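Local coordinates for phosphatidylethanolamine-binding protein (Plasmodium vivax, PDB 2GZQ) that belongs to the phosphatidylethanolamine-binding protein family and probably binds phosphatidylethanolamine or other phosphate-bearing ligands in a surface pocket, at residues Tyr77-Arg91 / Thr135-Glu149. Residues are numbered along the deposited sequence; the frame is centred on the assembly and turned at random. Where two conformers were deposited one is given.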
# COMPACT_ATOMS: atom_id res chain seq x y z
N TYR A 77 -12.73 2.74 14.54
CA TYR A 77 -12.05 2.22 13.37
C TYR A 77 -10.62 2.71 13.35
O TYR A 77 -10.26 3.69 14.00
CB TYR A 77 -12.79 2.63 12.07
CG TYR A 77 -14.04 1.82 11.86
CD1 TYR A 77 -14.01 0.69 11.06
CD2 TYR A 77 -15.21 2.12 12.55
CE1 TYR A 77 -15.12 -0.08 10.89
CE2 TYR A 77 -16.34 1.34 12.39
CZ TYR A 77 -16.28 0.23 11.56
OH TYR A 77 -17.42 -0.55 11.44
N CYS A 78 -9.80 2.02 12.57
CA CYS A 78 -8.46 2.50 12.34
C CYS A 78 -8.09 2.26 10.88
O CYS A 78 -8.80 1.57 10.14
CB CYS A 78 -7.47 1.84 13.30
SG CYS A 78 -7.50 0.07 13.21
N TYR A 79 -7.01 2.89 10.45
CA TYR A 79 -6.50 2.59 9.12
C TYR A 79 -5.58 1.39 9.14
O TYR A 79 -4.83 1.15 10.08
CB TYR A 79 -5.71 3.77 8.54
CG TYR A 79 -6.52 5.05 8.30
CD1 TYR A 79 -6.04 6.26 8.73
CD2 TYR A 79 -7.73 5.02 7.64
CE1 TYR A 79 -6.75 7.43 8.51
CE2 TYR A 79 -8.45 6.18 7.43
CZ TYR A 79 -7.95 7.39 7.85
OH TYR A 79 -8.71 8.51 7.61
N ILE A 80 -5.65 0.68 8.03
CA ILE A 80 -4.66 -0.33 7.65
C ILE A 80 -4.10 0.07 6.29
O ILE A 80 -4.85 0.43 5.38
CB ILE A 80 -5.28 -1.76 7.67
CG1 ILE A 80 -4.22 -2.80 7.31
CG2 ILE A 80 -6.53 -1.84 6.81
CD1 ILE A 80 -4.67 -4.24 7.58
N LEU A 81 -2.78 0.03 6.18
CA LEU A 81 -2.06 0.53 5.01
C LEU A 81 -1.22 -0.60 4.45
O LEU A 81 -0.45 -1.23 5.18
CB LEU A 81 -1.17 1.69 5.44
CG LEU A 81 -0.31 2.33 4.36
CD1 LEU A 81 -1.08 2.85 3.18
CD2 LEU A 81 0.51 3.45 4.95
N PHE A 82 -1.35 -0.82 3.14
CA PHE A 82 -0.55 -1.79 2.44
C PHE A 82 0.26 -1.04 1.37
O PHE A 82 -0.31 -0.19 0.66
CB PHE A 82 -1.43 -2.82 1.70
CG PHE A 82 -2.30 -3.68 2.58
CD1 PHE A 82 -1.87 -4.18 3.78
CD2 PHE A 82 -3.59 -4.01 2.18
CE1 PHE A 82 -2.70 -4.99 4.54
CE2 PHE A 82 -4.38 -4.82 2.93
CZ PHE A 82 -3.96 -5.29 4.11
N MSE A 83 1.53 -1.38 1.21
CA MSE A 83 2.26 -0.97 0.05
C MSE A 83 2.59 -2.20 -0.79
O MSE A 83 3.08 -3.21 -0.26
CB MSE A 83 3.50 -0.31 0.54
CG MSE A 83 4.40 0.15 -0.52
SE MSE A 83 6.04 0.43 0.35
CE MSE A 83 7.13 0.83 -1.20
N ILE A 84 2.28 -2.11 -2.08
CA ILE A 84 2.39 -3.24 -3.00
C ILE A 84 3.09 -2.85 -4.29
O ILE A 84 3.09 -1.70 -4.70
CB ILE A 84 1.04 -3.89 -3.33
CG1 ILE A 84 0.12 -2.87 -3.98
CG2 ILE A 84 0.41 -4.49 -2.10
CD1 ILE A 84 -0.99 -3.49 -4.76
N ASP A 85 3.61 -3.86 -4.97
CA ASP A 85 4.00 -3.77 -6.37
C ASP A 85 3.13 -4.72 -7.19
O ASP A 85 3.32 -5.94 -7.11
CB ASP A 85 5.47 -4.12 -6.53
CG ASP A 85 5.98 -3.93 -7.95
OD1 ASP A 85 7.17 -4.24 -8.21
OD2 ASP A 85 5.18 -3.46 -8.79
N PRO A 86 2.17 -4.20 -7.95
CA PRO A 86 1.37 -5.03 -8.82
C PRO A 86 2.11 -5.48 -10.07
O PRO A 86 1.60 -6.29 -10.83
CB PRO A 86 0.18 -4.12 -9.18
CG PRO A 86 0.81 -2.73 -9.17
CD PRO A 86 1.85 -2.76 -8.10
N ASP A 87 3.30 -4.96 -10.29
CA ASP A 87 4.06 -5.17 -11.50
C ASP A 87 5.33 -5.97 -11.23
O ASP A 87 6.41 -5.70 -11.76
CB ASP A 87 4.37 -3.81 -12.09
CG ASP A 87 3.10 -3.06 -12.47
OD1 ASP A 87 2.17 -3.71 -12.98
OD2 ASP A 87 3.03 -1.82 -12.28
N PHE A 88 5.20 -6.95 -10.36
CA PHE A 88 6.33 -7.75 -9.90
C PHE A 88 6.27 -9.15 -10.47
O PHE A 88 5.22 -9.78 -10.40
CB PHE A 88 6.28 -7.87 -8.37
CG PHE A 88 7.40 -8.66 -7.81
CD1 PHE A 88 7.32 -10.02 -7.69
CD2 PHE A 88 8.59 -8.04 -7.43
CE1 PHE A 88 8.37 -10.76 -7.20
CE2 PHE A 88 9.65 -8.78 -6.94
CZ PHE A 88 9.53 -10.14 -6.83
N PRO A 89 7.39 -9.68 -10.96
CA PRO A 89 8.70 -9.06 -11.05
C PRO A 89 8.85 -8.03 -12.14
O PRO A 89 9.80 -7.24 -12.11
CB PRO A 89 9.66 -10.24 -11.29
CG PRO A 89 8.83 -11.34 -11.74
CD PRO A 89 7.41 -11.09 -11.33
N SER A 90 7.98 -8.06 -13.14
CA SER A 90 8.06 -7.06 -14.20
C SER A 90 6.69 -6.63 -14.63
O SER A 90 5.67 -7.33 -14.44
CB SER A 90 8.80 -7.59 -15.40
OG SER A 90 8.02 -8.55 -16.08
N ARG A 91 6.66 -5.46 -15.26
CA ARG A 91 5.44 -4.89 -15.78
C ARG A 91 4.80 -5.78 -16.85
O ARG A 91 3.59 -5.96 -16.88
CB ARG A 91 5.74 -3.50 -16.33
CG ARG A 91 4.54 -2.74 -16.86
CD ARG A 91 3.52 -2.47 -15.78
NE ARG A 91 2.48 -1.59 -16.26
CZ ARG A 91 2.54 -0.26 -16.25
NH1 ARG A 91 3.58 0.40 -15.71
NH2 ARG A 91 1.53 0.43 -16.73
N THR A 135 12.81 -4.20 -16.38
CA THR A 135 11.50 -4.74 -16.00
C THR A 135 10.39 -3.72 -16.04
O THR A 135 9.34 -3.91 -15.43
CB THR A 135 11.54 -5.38 -14.61
OG1 THR A 135 11.89 -4.41 -13.61
CG2 THR A 135 12.56 -6.52 -14.61
N GLY A 136 10.60 -2.63 -16.78
CA GLY A 136 9.55 -1.65 -17.02
C GLY A 136 9.33 -0.74 -15.82
O GLY A 136 10.10 -0.74 -14.86
N LEU A 137 8.29 0.08 -15.88
CA LEU A 137 7.90 0.94 -14.79
C LEU A 137 6.93 0.17 -13.89
O LEU A 137 5.95 -0.43 -14.35
CB LEU A 137 7.22 2.19 -15.33
CG LEU A 137 8.16 3.16 -16.03
CD1 LEU A 137 7.36 4.06 -16.97
CD2 LEU A 137 8.90 3.98 -15.00
N HIS A 138 7.20 0.19 -12.61
CA HIS A 138 6.38 -0.46 -11.60
C HIS A 138 5.52 0.56 -10.89
O HIS A 138 6.05 1.57 -10.40
CB HIS A 138 7.27 -1.15 -10.58
CG HIS A 138 8.12 -2.25 -11.13
ND1 HIS A 138 8.18 -3.50 -10.54
CD2 HIS A 138 8.99 -2.28 -12.16
CE1 HIS A 138 9.02 -4.26 -11.21
NE2 HIS A 138 9.52 -3.55 -12.22
N ARG A 139 4.23 0.30 -10.83
CA ARG A 139 3.29 1.18 -10.14
C ARG A 139 3.25 0.84 -8.66
O ARG A 139 2.34 0.17 -8.19
CB ARG A 139 1.91 1.04 -10.80
CG ARG A 139 1.92 1.48 -12.27
CD ARG A 139 0.70 1.02 -13.03
NE ARG A 139 0.72 -0.43 -13.20
CZ ARG A 139 -0.27 -1.14 -13.72
NH1 ARG A 139 -1.40 -0.55 -14.15
NH2 ARG A 139 -0.15 -2.44 -13.81
N ILE A 140 4.24 1.33 -7.93
CA ILE A 140 4.35 1.08 -6.50
C ILE A 140 3.21 1.84 -5.81
O ILE A 140 3.10 3.06 -5.94
CB ILE A 140 5.73 1.51 -6.00
CG1 ILE A 140 6.86 0.76 -6.72
CG2 ILE A 140 5.81 1.35 -4.49
CD1 ILE A 140 6.82 -0.70 -6.63
N SER A 141 2.34 1.10 -5.14
CA SER A 141 1.05 1.59 -4.73
C SER A 141 0.83 1.46 -3.24
O SER A 141 1.30 0.51 -2.59
CB SER A 141 -0.03 0.80 -5.45
OG SER A 141 0.01 0.95 -6.87
N PHE A 142 0.08 2.41 -2.70
CA PHE A 142 -0.26 2.48 -1.29
C PHE A 142 -1.78 2.49 -1.18
O PHE A 142 -2.42 3.39 -1.69
CB PHE A 142 0.31 3.75 -0.67
CG PHE A 142 1.82 3.81 -0.63
CD1 PHE A 142 2.52 4.13 -1.76
CD2 PHE A 142 2.51 3.55 0.53
CE1 PHE A 142 3.90 4.23 -1.73
CE2 PHE A 142 3.90 3.64 0.56
CZ PHE A 142 4.57 3.95 -0.57
N ILE A 143 -2.35 1.50 -0.49
CA ILE A 143 -3.79 1.37 -0.35
C ILE A 143 -4.15 1.52 1.13
O ILE A 143 -3.62 0.81 1.99
CB ILE A 143 -4.27 -0.01 -0.82
CG1 ILE A 143 -3.84 -0.30 -2.27
CG2 ILE A 143 -5.78 -0.13 -0.66
CD1 ILE A 143 -3.91 -1.74 -2.67
N LEU A 144 -5.05 2.45 1.40
CA LEU A 144 -5.50 2.77 2.73
C LEU A 144 -6.93 2.34 2.93
O LEU A 144 -7.80 2.69 2.10
CB LEU A 144 -5.42 4.29 2.95
CG LEU A 144 -5.60 4.79 4.36
CD1 LEU A 144 -4.40 4.42 5.22
CD2 LEU A 144 -5.88 6.31 4.37
N SER A 145 -7.18 1.54 3.97
CA SER A 145 -8.51 0.99 4.24
C SER A 145 -8.85 1.18 5.70
O SER A 145 -7.99 1.43 6.54
CB SER A 145 -8.55 -0.51 3.88
OG SER A 145 -8.18 -0.73 2.55
N LEU A 146 -10.13 1.05 6.02
CA LEU A 146 -10.63 1.03 7.39
C LEU A 146 -10.86 -0.39 7.87
O LEU A 146 -11.43 -1.23 7.15
CB LEU A 146 -12.00 1.73 7.46
CG LEU A 146 -11.92 3.26 7.29
CD1 LEU A 146 -13.36 3.76 7.32
CD2 LEU A 146 -11.07 3.94 8.33
N VAL A 147 -10.43 -0.64 9.09
CA VAL A 147 -10.66 -1.87 9.81
C VAL A 147 -11.20 -1.53 11.19
O VAL A 147 -10.81 -0.53 11.79
CB VAL A 147 -9.35 -2.73 9.87
CG1 VAL A 147 -8.23 -2.01 10.58
CG2 VAL A 147 -9.58 -4.06 10.53
N LYS A 148 -12.11 -2.34 11.69
CA LYS A 148 -12.56 -2.18 13.08
C LYS A 148 -11.38 -2.29 14.01
O LYS A 148 -10.53 -3.13 13.85
CB LYS A 148 -13.57 -3.26 13.46
CG LYS A 148 -14.89 -3.10 12.80
CD LYS A 148 -15.89 -4.10 13.38
CE LYS A 148 -17.27 -3.94 12.79
NZ LYS A 148 -18.16 -5.03 13.25
N GLU A 149 -11.35 -1.44 15.04
CA GLU A 149 -10.29 -1.49 16.03
C GLU A 149 -10.12 -2.91 16.57
O GLU A 149 -9.01 -3.42 16.73
CB GLU A 149 -10.55 -0.52 17.18
CG GLU A 149 -9.61 -0.71 18.37
CD GLU A 149 -8.26 -0.05 18.16
OE1 GLU A 149 -8.17 0.85 17.31
OE2 GLU A 149 -7.30 -0.44 18.87
O HOH W 1 -5.46 -1.21 2.97
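R139 and D87 show how a salt bridge can tie the loop after strand 77-85 to the neighbouring segment. Followed outward, R139 passes its CB 3.4 Å from OD2 of D87, and CG and CD keep alongside that oxygen. The chain bends at chi3 (-69°), which lays the guanidinium side-on to the carboxylate: NE reaches D87 OD2 and NH2 reaches D87 OD1, each at 2.8 Å, nearly straight and on syn lone pairs. The backbone N of R139 takes the anti lone pair of OD2. At the tip, NH1 meets the backbone oxygen of E21, and NH2 also bonds H26. R91 lies flat over one face of this guanidinium, planes 6° apart, while its NH1 bonds L137 O.

Nearby, H138 ND1 donates to the syn lone pair of D85 OD1 at 2.6 Å, and H138 NE2 donates to T135 OG1, which also bonds the K132 backbone oxygen. D85 OD2 receives D87 N in an Asx turn.

Further along, strands 77-85 and 138-148 run antiparallel through the central sheet, from the C78–V147 to the I84–S141 hydrogen-bonded pair. On one face L144 CD2 sits 4.0 Å from the centroid of the Y79 ring. Three bonds from R139 and the Asx turn pin D87 against 138-139; R91 adds only a long, charge-only contact, and the carboxylate probably balances much of the stacked pair's charge.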